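Local atomic coordinates of D-alanyl transferase DltD (Enterococcus faecium TX0133A04, PDB entry 6PFX), a protein that probably transfers D-alanine onto lipoteichoic acid at the outer face of the cell membrane during cell wall biogenesis in Gram-positive bacteria. Residues T234-F245 against Y341-W351; D128-V136 against I162-L171. All blocks are in the same frame, centred on the assembly; numbering follows the deposited sequence.

From the N terminus, the chain first reaches contact 2: D128-V136, at the end of helix 123-132, is met again only 26 residues on by I162-L171, so this contact closes a short, wholly local loop that holds helix 138-147. Contact 1 follows in series, without crossing it. T234-F245 leads from helix 219-233 into helix 243-250 and waits 96 residues for Y341-W351, the loop that leads from strand 330-332 into helix 351-365. The longer loop contains strands 288-293 and 330-332 of the parallel sheet. The two contacts lie on opposite sides of the chain's centre, 45 Å between their own centres: one joins peripheral helices, the other borders the presumed catalytic site.

Contact 1: T234-F245 against Y341-W351; sequences TTNNPFGLKNDF and YFMEDTIHLGW
The presumed active site of this SGNH-hydrolase relative borders the contact, where F245 lies against D345, the acid of a probable Ser-His-Asp triad. The CB of D345 sits squarely over one face of the F245 ring, 3.4 Å from its centroid and 6° off the normal, a CH-pi contact. With CG anti to the backbone N (chi1 -177°), F245 carries its ring across to that methylene; ring and carboxylate planes are 35° apart. Beyond D345, T346 brings OG1 to 3.5 Å from F245 CZ, while its CG2 packs 3.8 Å from L241 CD2.

The carboxylate that F245 touches is also held by H348 and by two backbone N-H groups. D345 OD2 uses its syn lone pair to accept from H348 ND1 at 2.8 Å, within the imidazole plane. At OD1 the I347 N-H makes an Asx turn and the H348 N-H extends it to an Asx motif, which fixes the rotation of the carboxylate. H348 NE2 in turn bonds S46 OG, completing charge-relay geometry as in SGNH hydrolases, with Asp and His on the loop just before the helix 351-365.

One direct hydrogen bond joins the backbones: K242 N, at the N-cap of helix 243-250, donates to E344 O at 3.0 Å. The K242 and E344 side chains then run side by side, CD to CD 3.6 Å, but their charged ends part: the K242 chain turns at chi4, bringing NZ to a salt bridge with D244 OD1, and E344 OE1 pairs with R50. At the far end T234 splits its branches, OG1 meeting the edge of the Y341 ring while bonded to G230 O, and CG2 resting 4.0 Å from W351 CH2.

Contact 2: D128-V136 against I162-L171; sequences DWLFSMKKV and ILQTIKKGKL
Two helix ends and the loops that follow them meet in an apolar patch centred on I166. The axes of helical segments 128-132 and 162-167 come within 12.5 Å of each other at a 51° angle, and these helical parts meet through side chains. I166 CD1 presses to 3.4 Å from L130 CD2, tighter than a usual van der Waals contact, and meets M133 SD at 3.8 Å, those two side chains reaching tip to tip. L130 CD2 also touches I162 CG2, and L163 CD2 comes to the edge of the W129 indole, 3.6 Å from CZ3. L130 CD2 and M133 SD lie over one face of that indole, both offset toward its rim.

Past the helices, V136 is wedged against the turn that ends helix 157-167, a Schellman motif with G169 at positive phi: its CG1 lies 4.0 Å from I166 CG2 and its CG2 3.6 Å from K170 O. L171 CD1 touches both V136 CG2 and M133 CE. Helix 138-147 flanks the patch: W129 NE1 hydrogen-bonds D140 OD1, and L143 and L147 touch the W129 side chain, while helix 174-177 brings L177 against L130 and I162.

Contact 1: T234-F245 against Y341-W351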
loop_
_atom_site.group_PDB
_atom_site.type_symbol
_atom_site.label_atom_id
_atom_site.label_comp_id
_atom_site.label_asym_id
_atom_site.label_seq_id
_atom_site.Cartn_x
_atom_site.Cartn_y
_atom_site.Cartn_z
ATOM N N THR A 234 21.805 -2.498 -14.374
ATOM C CA THR A 234 20.889 -3.132 -15.316
ATOM C C THR A 234 21.614 -3.561 -16.580
ATOM O O THR A 234 21.072 -3.492 -17.688
ATOM C CB THR A 234 19.724 -2.207 -15.663
ATOM O OG1 THR A 234 20.218 -1.013 -16.298
ATOM C CG2 THR A 234 18.936 -1.818 -14.400
ATOM N N THR A 235 22.834 -4.053 -16.435
ATOM C CA THR A 235 23.649 -4.349 -17.601
ATOM C C THR A 235 23.476 -5.759 -18.160
ATOM O O THR A 235 24.067 -6.053 -19.203
ATOM C CB THR A 235 25.127 -4.160 -17.257
ATOM O OG1 THR A 235 25.458 -5.076 -16.207
ATOM C CG2 THR A 235 25.411 -2.746 -16.821
ATOM N N ASN A 236 22.696 -6.641 -17.526
ATOM C CA ASN A 236 22.713 -8.052 -17.921
ATOM C C ASN A 236 21.469 -8.511 -18.689
ATOM O O ASN A 236 21.253 -9.721 -18.860
ATOM C CB ASN A 236 23.028 -8.973 -16.734
ATOM C CG ASN A 236 21.840 -9.220 -15.831
ATOM O OD1 ASN A 236 20.752 -8.691 -16.042
ATOM N ND2 ASN A 236 22.041 -10.070 -14.831
ATOM N N ASN A 237 20.699 -7.581 -19.238
ATOM C CA ASN A 237 19.475 -7.939 -19.930
ATOM C C ASN A 237 19.034 -6.759 -20.782
ATOM O O ASN A 237 19.534 -5.639 -20.593
ATOM C CB ASN A 237 18.368 -8.312 -18.929
ATOM C CG ASN A 237 17.968 -7.133 -18.019
ATOM O OD1 ASN A 237 17.049 -6.383 -18.344
ATOM N ND2 ASN A 237 18.659 -6.972 -16.889
ATOM N N PRO A 238 18.102 -6.962 -21.693
ATOM C CA PRO A 238 17.674 -5.884 -22.593
ATOM C C PRO A 238 16.521 -5.044 -22.083
ATOM O O PRO A 238 16.060 -4.153 -22.813
ATOM C CB PRO A 238 17.251 -6.629 -23.870
ATOM C CG PRO A 238 16.948 -7.987 -23.463
ATOM C CD PRO A 238 17.644 -8.287 -22.154
ATOM N N PHE A 239 16.060 -5.288 -20.863
ATOM C CA PHE A 239 14.780 -4.768 -20.416
ATOM C C PHE A 239 14.892 -3.687 -19.356
ATOM O O PHE A 239 13.862 -3.198 -18.883
ATOM C CB PHE A 239 13.904 -5.898 -19.861
ATOM C CG PHE A 239 13.690 -7.019 -20.820
ATOM C CD1 PHE A 239 13.006 -6.811 -21.991
ATOM C CD2 PHE A 239 14.168 -8.286 -20.539
ATOM C CE1 PHE A 239 12.809 -7.857 -22.885
ATOM C CE2 PHE A 239 13.972 -9.331 -21.418
ATOM C CZ PHE A 239 13.294 -9.114 -22.594
ATOM N N GLY A 240 16.098 -3.320 -18.947
ATOM C CA GLY A 240 16.230 -2.341 -17.889
ATOM C C GLY A 240 15.943 -2.877 -16.507
ATOM O O GLY A 240 15.636 -2.093 -15.602
ATOM N N LEU A 241 16.040 -4.192 -16.314
ATOM C CA LEU A 241 15.762 -4.818 -15.028
ATOM C C LEU A 241 17.048 -4.917 -14.219
ATOM O O LEU A 241 18.130 -5.136 -14.773
ATOM C CB LEU A 241 15.181 -6.225 -15.209
ATOM C CG LEU A 241 13.935 -6.336 -16.078
ATOM C CD1 LEU A 241 13.581 -7.796 -16.372
ATOM C CD2 LEU A 241 12.762 -5.647 -15.413
ATOM N N LYS A 242 16.935 -4.747 -12.906
ATOM C CA LYS A 242 18.101 -4.913 -12.050
ATOM C C LYS A 242 18.689 -6.302 -12.263
ATOM O O LYS A 242 17.954 -7.295 -12.289
ATOM C CB LYS A 242 17.691 -4.723 -10.593
ATOM C CG LYS A 242 18.849 -4.719 -9.638
ATOM C CD LYS A 242 18.486 -4.064 -8.312
ATOM C CE LYS A 242 19.677 -4.043 -7.382
ATOM N NZ LYS A 242 20.107 -5.407 -6.990
ATOM N N ASN A 243 20.021 -6.368 -12.390
ATOM C CA ASN A 243 20.703 -7.614 -12.735
ATOM C C ASN A 243 20.254 -8.801 -11.881
ATOM O O ASN A 243 19.921 -9.859 -12.422
ATOM C CB ASN A 243 22.221 -7.423 -12.673
ATOM C CG ASN A 243 22.739 -6.558 -13.799
ATOM O OD1 ASN A 243 21.975 -6.106 -14.646
ATOM N ND2 ASN A 243 24.047 -6.321 -13.813
ATOM N N ASP A 244 20.251 -8.669 -10.547
ATOM C CA ASP A 244 19.951 -9.852 -9.737
ATOM C C ASP A 244 18.499 -10.290 -9.904
ATOM O O ASP A 244 18.208 -11.491 -9.866
ATOM C CB ASP A 244 20.341 -9.643 -8.270
ATOM C CG ASP A 244 19.536 -8.559 -7.586
ATOM O OD1 ASP A 244 18.979 -7.694 -8.284
ATOM O OD2 ASP A 244 19.475 -8.561 -6.336
ATOM N N PHE A 245 17.588 -9.343 -10.129
ATOM C CA PHE A 245 16.200 -9.694 -10.396
ATOM C C PHE A 245 16.095 -10.477 -11.695
ATOM O O PHE A 245 15.404 -11.498 -11.769
ATOM C CB PHE A 245 15.365 -8.422 -10.486
ATOM C CG PHE A 245 13.897 -8.667 -10.697
ATOM C CD1 PHE A 245 13.386 -8.889 -11.962
ATOM C CD2 PHE A 245 13.025 -8.677 -9.624
ATOM C CE1 PHE A 245 12.033 -9.097 -12.147
ATOM C CE2 PHE A 245 11.675 -8.884 -9.810
ATOM C CZ PHE A 245 11.181 -9.099 -11.066
ATOM N N TYR A 341 15.045 3.533 -15.936
ATOM C CA TYR A 341 15.417 3.430 -14.532
ATOM C C TYR A 341 14.342 3.961 -13.603
ATOM O O TYR A 341 14.615 4.174 -12.417
ATOM C CB TYR A 341 16.767 4.109 -14.277
ATOM C CG TYR A 341 17.761 3.798 -15.357
ATOM C CD1 TYR A 341 18.029 2.487 -15.733
ATOM C CD2 TYR A 341 18.396 4.818 -16.038
ATOM C CE1 TYR A 341 18.929 2.207 -16.746
ATOM C CE2 TYR A 341 19.294 4.553 -17.044
ATOM C CZ TYR A 341 19.564 3.249 -17.394
ATOM O OH TYR A 341 20.459 2.984 -18.417
ATOM N N PHE A 342 13.122 4.189 -14.109
ATOM C CA PHE A 342 12.020 4.587 -13.237
ATOM C C PHE A 342 11.667 3.457 -12.281
ATOM O O PHE A 342 11.462 3.690 -11.084
ATOM C CB PHE A 342 10.788 4.994 -14.068
ATOM C CG PHE A 342 9.864 5.954 -13.368
ATOM C CD1 PHE A 342 10.081 7.315 -13.446
ATOM C CD2 PHE A 342 8.780 5.505 -12.645
ATOM C CE1 PHE A 342 9.258 8.212 -12.803
ATOM C CE2 PHE A 342 7.954 6.400 -11.998
ATOM C CZ PHE A 342 8.189 7.751 -12.085
ATOM N N MET A 343 11.602 2.228 -12.797
ATOM C CA MET A 343 11.343 1.032 -12.014
ATOM C C MET A 343 12.633 0.241 -11.870
ATOM O O MET A 343 13.493 0.259 -12.756
ATOM C CB MET A 343 10.289 0.160 -12.691
ATOM C CG MET A 343 9.088 0.941 -13.125
ATOM S SD MET A 343 8.226 1.648 -11.736
ATOM C CE MET A 343 7.414 0.192 -11.111
ATOM N N GLU A 344 12.771 -0.424 -10.721
ATOM C CA GLU A 344 13.904 -1.303 -10.465
ATOM C C GLU A 344 13.756 -2.614 -11.223
ATOM O O GLU A 344 14.757 -3.209 -11.631
ATOM C CB GLU A 344 14.017 -1.567 -8.954
ATOM C CG GLU A 344 15.249 -2.367 -8.570
ATOM C CD GLU A 344 15.384 -2.601 -7.082
ATOM O OE1 GLU A 344 15.243 -3.765 -6.631
ATOM O OE2 GLU A 344 15.668 -1.617 -6.377
ATOM N N ASP A 345 12.526 -3.062 -11.438
ATOM C CA ASP A 345 12.269 -4.348 -12.075
ATOM C C ASP A 345 10.913 -4.270 -12.764
ATOM O O ASP A 345 10.555 -3.226 -13.319
ATOM C CB ASP A 345 12.361 -5.467 -11.039
ATOM C CG ASP A 345 11.492 -5.215 -9.827
ATOM O OD1 ASP A 345 10.383 -4.678 -10.007
ATOM O OD2 ASP A 345 11.924 -5.533 -8.692
ATOM N N THR A 346 10.156 -5.356 -12.752
ATOM C CA THR A 346 8.908 -5.390 -13.498
ATOM C C THR A 346 7.734 -4.750 -12.773
ATOM O O THR A 346 6.682 -4.540 -13.387
ATOM C CB THR A 346 8.509 -6.837 -13.746
ATOM O OG1 THR A 346 8.430 -7.510 -12.484
ATOM C CG2 THR A 346 9.526 -7.528 -14.605
ATOM N N ILE A 347 7.844 -4.463 -11.490
ATOM C CA ILE A 347 6.669 -3.910 -10.842
ATOM C C ILE A 347 7.020 -2.874 -9.789
ATOM O O ILE A 347 6.145 -2.124 -9.344
ATOM C CB ILE A 347 5.788 -5.023 -10.233
ATOM C CG1 ILE A 347 6.602 -5.850 -9.235
ATOM C CG2 ILE A 347 5.177 -5.900 -11.336
ATOM C CD1 ILE A 347 5.750 -6.600 -8.245
ATOM N N HIS A 348 8.287 -2.817 -9.387
ATOM C CA HIS A 348 8.687 -2.062 -8.207
ATOM C C HIS A 348 9.382 -0.762 -8.578
ATOM O O HIS A 348 10.341 -0.761 -9.360
ATOM C CB HIS A 348 9.638 -2.888 -7.338
ATOM C CG HIS A 348 9.046 -4.169 -6.855
ATOM N ND1 HIS A 348 9.660 -5.388 -7.041
ATOM C CD2 HIS A 348 7.892 -4.422 -6.196
ATOM C CE1 HIS A 348 8.904 -6.340 -6.524
ATOM N NE2 HIS A 348 7.826 -5.779 -6.003
ATOM N N LEU A 349 8.931 0.335 -7.964
ATOM C CA LEU A 349 9.597 1.618 -8.127
ATOM C C LEU A 349 11.081 1.490 -7.835
ATOM O O LEU A 349 11.493 0.759 -6.928
ATOM C CB LEU A 349 9.002 2.647 -7.169
ATOM C CG LEU A 349 7.685 3.279 -7.585
ATOM C CD1 LEU A 349 7.151 4.060 -6.395
ATOM C CD2 LEU A 349 7.834 4.184 -8.778
ATOM N N GLY A 350 11.885 2.230 -8.602
ATOM C CA GLY A 350 13.328 2.183 -8.575
ATOM C C GLY A 350 13.881 3.603 -8.492
ATOM O O GLY A 350 13.229 4.520 -8.102
ATOM N N TRP A 351 15.137 3.725 -8.951
ATOM C CA TRP A 351 15.924 4.926 -8.655
ATOM C C TRP A 351 15.233 6.209 -9.123
ATOM O O TRP A 351 14.983 7.130 -8.332
ATOM C CB TRP A 351 17.309 4.774 -9.289
ATOM C CG TRP A 351 17.947 3.434 -8.998
ATOM C CD1 TRP A 351 18.735 3.117 -7.931
ATOM C CD2 TRP A 351 17.834 2.232 -9.783
ATOM N NE1 TRP A 351 19.111 1.795 -7.993
ATOM C CE2 TRP A 351 18.582 1.232 -9.125
ATOM C CE3 TRP A 351 17.166 1.903 -10.975
ATOM C CZ2 TRP A 351 18.696 -0.068 -9.624
ATOM C CZ3 TRP A 351 17.284 0.607 -11.476
ATOM C CH2 TRP A 351 18.040 -0.363 -10.792
HETATM O O HOH W 1 14.906 0.194 -15.030
#

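Contact 2: D128-V136 against I162-L171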
loop_
_atom_site.group_PDB
_atom_site.type_symbol
_atom_site.label_atom_id
_atom_site.label_comp_id
_atom_site.label_asym_id
_atom_site.label_seq_id
_atom_site.Cartn_x
_atom_site.Cartn_y
_atom_site.Cartn_z
ATOM N N ASP A 128 -10.001 -6.139 17.012
ATOM C CA ASP A 128 -9.965 -4.700 17.231
ATOM C C ASP A 128 -11.141 -4.026 16.532
ATOM O O ASP A 128 -11.834 -3.180 17.109
ATOM C CB ASP A 128 -8.675 -4.099 16.664
ATOM C CG ASP A 128 -7.454 -4.295 17.559
ATOM O OD1 ASP A 128 -7.595 -4.627 18.753
ATOM O OD2 ASP A 128 -6.335 -4.102 17.037
ATOM N N TRP A 129 -11.352 -4.375 15.261
ATOM C CA TRP A 129 -12.436 -3.791 14.480
ATOM C C TRP A 129 -13.784 -4.120 15.099
ATOM O O TRP A 129 -14.605 -3.229 15.338
ATOM C CB TRP A 129 -12.339 -4.330 13.055
ATOM C CG TRP A 129 -13.596 -4.269 12.263
ATOM C CD1 TRP A 129 -14.337 -3.156 11.970
ATOM C CD2 TRP A 129 -14.248 -5.369 11.612
ATOM N NE1 TRP A 129 -15.418 -3.506 11.189
ATOM C CE2 TRP A 129 -15.385 -4.857 10.960
ATOM C CE3 TRP A 129 -13.986 -6.739 11.527
ATOM C CZ2 TRP A 129 -16.258 -5.667 10.229
ATOM C CZ3 TRP A 129 -14.856 -7.542 10.801
ATOM C CH2 TRP A 129 -15.975 -7.001 10.163
ATOM N N LEU A 130 -14.015 -5.397 15.407
ATOM C CA LEU A 130 -15.310 -5.803 15.938
ATOM C C LEU A 130 -15.640 -5.071 17.233
ATOM O O LEU A 130 -16.779 -4.637 17.432
ATOM C CB LEU A 130 -15.336 -7.312 16.170
ATOM C CG LEU A 130 -15.271 -8.183 14.919
ATOM C CD1 LEU A 130 -15.175 -9.660 15.279
ATOM C CD2 LEU A 130 -16.470 -7.966 14.024
ATOM N N PHE A 131 -14.671 -4.957 18.145
ATOM C CA PHE A 131 -14.916 -4.273 19.414
ATOM C C PHE A 131 -14.988 -2.762 19.247
ATOM O O PHE A 131 -15.494 -2.086 20.151
ATOM C CB PHE A 131 -13.855 -4.675 20.448
ATOM C CG PHE A 131 -14.035 -6.076 20.983
ATOM C CD1 PHE A 131 -14.987 -6.353 21.955
ATOM C CD2 PHE A 131 -13.259 -7.117 20.516
ATOM C CE1 PHE A 131 -15.161 -7.648 22.437
ATOM C CE2 PHE A 131 -13.432 -8.407 20.999
ATOM C CZ PHE A 131 -14.378 -8.668 21.960
ATOM N N SER A 132 -14.532 -2.234 18.106
ATOM C CA SER A 132 -14.583 -0.807 17.824
ATOM C C SER A 132 -15.927 -0.374 17.256
ATOM O O SER A 132 -16.277 0.808 17.359
ATOM C CB SER A 132 -13.508 -0.431 16.789
ATOM O OG SER A 132 -13.932 -0.682 15.449
ATOM N N MET A 133 -16.675 -1.301 16.657
ATOM C CA MET A 133 -17.899 -0.953 15.951
ATOM C C MET A 133 -18.975 -0.498 16.924
ATOM O O MET A 133 -19.315 -1.213 17.871
ATOM C CB MET A 133 -18.427 -2.168 15.185
ATOM C CG MET A 133 -17.620 -2.546 13.964
ATOM S SD MET A 133 -18.253 -4.021 13.138
ATOM C CE MET A 133 -19.991 -3.652 13.105
ATOM N N LYS A 134 -19.524 0.690 16.677
ATOM C CA LYS A 134 -20.690 1.167 17.404
ATOM C C LYS A 134 -21.954 1.107 16.564
ATOM O O LYS A 134 -23.053 1.077 17.124
ATOM C CB LYS A 134 -20.478 2.610 17.879
ATOM C CG LYS A 134 -19.268 2.806 18.783
ATOM C CD LYS A 134 -19.405 2.068 20.116
ATOM C CE LYS A 134 -20.432 2.720 21.056
ATOM N NZ LYS A 134 -20.735 1.849 22.235
ATOM N N LYS A 135 -21.817 1.081 15.242
ATOM C CA LYS A 135 -22.927 0.855 14.336
ATOM C C LYS A 135 -22.360 0.142 13.120
ATOM O O LYS A 135 -21.149 0.145 12.885
ATOM C CB LYS A 135 -23.589 2.163 13.909
ATOM C CG LYS A 135 -22.714 3.031 13.031
ATOM C CD LYS A 135 -23.386 4.360 12.711
ATOM C CE LYS A 135 -22.548 5.185 11.746
ATOM N NZ LYS A 135 -21.153 5.385 12.242
ATOM N N VAL A 136 -23.243 -0.455 12.337
ATOM C CA VAL A 136 -22.850 -1.200 11.146
ATOM C C VAL A 136 -22.997 -0.269 9.952
ATOM O O VAL A 136 -24.103 0.167 9.621
ATOM C CB VAL A 136 -23.677 -2.481 10.989
ATOM C CG1 VAL A 136 -23.235 -3.255 9.761
ATOM C CG2 VAL A 136 -23.535 -3.349 12.244
ATOM N N ILE A 162 -20.504 -14.132 14.175
ATOM C CA ILE A 162 -20.530 -12.684 14.345
ATOM C C ILE A 162 -20.482 -11.994 12.987
ATOM O O ILE A 162 -21.240 -11.051 12.728
ATOM C CB ILE A 162 -19.402 -12.241 15.295
ATOM C CG1 ILE A 162 -19.751 -12.630 16.738
ATOM C CG2 ILE A 162 -19.155 -10.757 15.143
ATOM C CD1 ILE A 162 -18.552 -12.662 17.650
ATOM N N LEU A 163 -19.629 -12.477 12.083
ATOM C CA LEU A 163 -19.553 -11.848 10.771
ATOM C C LEU A 163 -20.856 -12.018 9.998
ATOM O O LEU A 163 -21.259 -11.119 9.254
ATOM C CB LEU A 163 -18.398 -12.420 9.958
ATOM C CG LEU A 163 -16.996 -12.145 10.482
ATOM C CD1 LEU A 163 -15.963 -12.850 9.604
ATOM C CD2 LEU A 163 -16.707 -10.646 10.575
ATOM N N GLN A 164 -21.525 -13.168 10.141
ATOM C CA GLN A 164 -22.830 -13.338 9.503
ATOM C C GLN A 164 -23.849 -12.312 10.008
ATOM O O GLN A 164 -24.673 -11.807 9.236
ATOM C CB GLN A 164 -23.340 -14.764 9.721
ATOM C CG GLN A 164 -22.546 -15.850 8.991
ATOM C CD GLN A 164 -22.736 -15.820 7.484
ATOM O OE1 GLN A 164 -23.419 -14.946 6.943
ATOM N NE2 GLN A 164 -22.125 -16.778 6.795
ATOM N N THR A 165 -23.818 -11.997 11.304
ATOM C CA THR A 165 -24.701 -10.967 11.851
ATOM C C THR A 165 -24.437 -9.613 11.201
ATOM O O THR A 165 -25.371 -8.911 10.794
ATOM C CB THR A 165 -24.488 -10.905 13.365
ATOM O OG1 THR A 165 -24.856 -12.164 13.948
ATOM C CG2 THR A 165 -25.305 -9.806 13.997
ATOM N N ILE A 166 -23.161 -9.233 11.096
ATOM C CA ILE A 166 -22.788 -7.956 10.493
ATOM C C ILE A 166 -23.145 -7.925 9.015
ATOM O O ILE A 166 -23.618 -6.907 8.495
ATOM C CB ILE A 166 -21.286 -7.683 10.730
ATOM C CG1 ILE A 166 -21.039 -7.528 12.227
ATOM C CG2 ILE A 166 -20.860 -6.486 9.903
ATOM C CD1 ILE A 166 -19.576 -7.549 12.627
ATOM N N LYS A 167 -22.912 -9.031 8.310
ATOM C CA LYS A 167 -23.256 -9.090 6.894
ATOM C C LYS A 167 -24.728 -8.772 6.669
ATOM O O LYS A 167 -25.086 -8.110 5.687
ATOM C CB LYS A 167 -22.915 -10.473 6.346
ATOM C CG LYS A 167 -23.346 -10.699 4.911
ATOM C CD LYS A 167 -22.780 -12.005 4.397
ATOM C CE LYS A 167 -23.332 -12.334 3.020
ATOM N NZ LYS A 167 -22.613 -13.476 2.396
ATOM N N LYS A 168 -25.597 -9.237 7.570
ATOM C CA LYS A 168 -27.023 -8.958 7.499
ATOM C C LYS A 168 -27.381 -7.546 7.944
ATOM O O LYS A 168 -28.569 -7.204 7.947
ATOM C CB LYS A 168 -27.798 -9.938 8.386
ATOM C CG LYS A 168 -27.866 -11.359 7.880
ATOM C CD LYS A 168 -28.784 -12.214 8.771
ATOM C CE LYS A 168 -30.253 -11.775 8.683
ATOM N NZ LYS A 168 -31.180 -12.664 9.455
ATOM N N GLY A 169 -26.401 -6.743 8.352
ATOM C CA GLY A 169 -26.628 -5.362 8.714
ATOM C C GLY A 169 -26.908 -5.118 10.175
ATOM O O GLY A 169 -27.300 -4.003 10.535
ATOM N N LYS A 170 -26.695 -6.108 11.029
ATOM C CA LYS A 170 -27.065 -6.012 12.431
ATOM C C LYS A 170 -25.826 -5.939 13.306
ATOM O O LYS A 170 -24.806 -6.576 13.025
ATOM C CB LYS A 170 -27.949 -7.192 12.829
ATOM C CG LYS A 170 -29.297 -7.168 12.125
ATOM C CD LYS A 170 -30.216 -8.284 12.603
ATOM C CE LYS A 170 -31.591 -8.177 11.948
ATOM N NZ LYS A 170 -32.516 -9.270 12.362
ATOM N N LEU A 171 -25.913 -5.147 14.338
ATOM C CA LEU A 171 -24.795 -5.004 15.253
ATOM C C LEU A 171 -24.741 -6.212 16.177
ATOM O O LEU A 171 -25.756 -6.568 16.785
ATOM C CB LEU A 171 -24.971 -3.728 16.057
ATOM C CG LEU A 171 -23.764 -3.252 16.854
ATOM C CD1 LEU A 171 -22.605 -2.829 15.974
ATOM C CD2 LEU A 171 -24.224 -2.105 17.744
#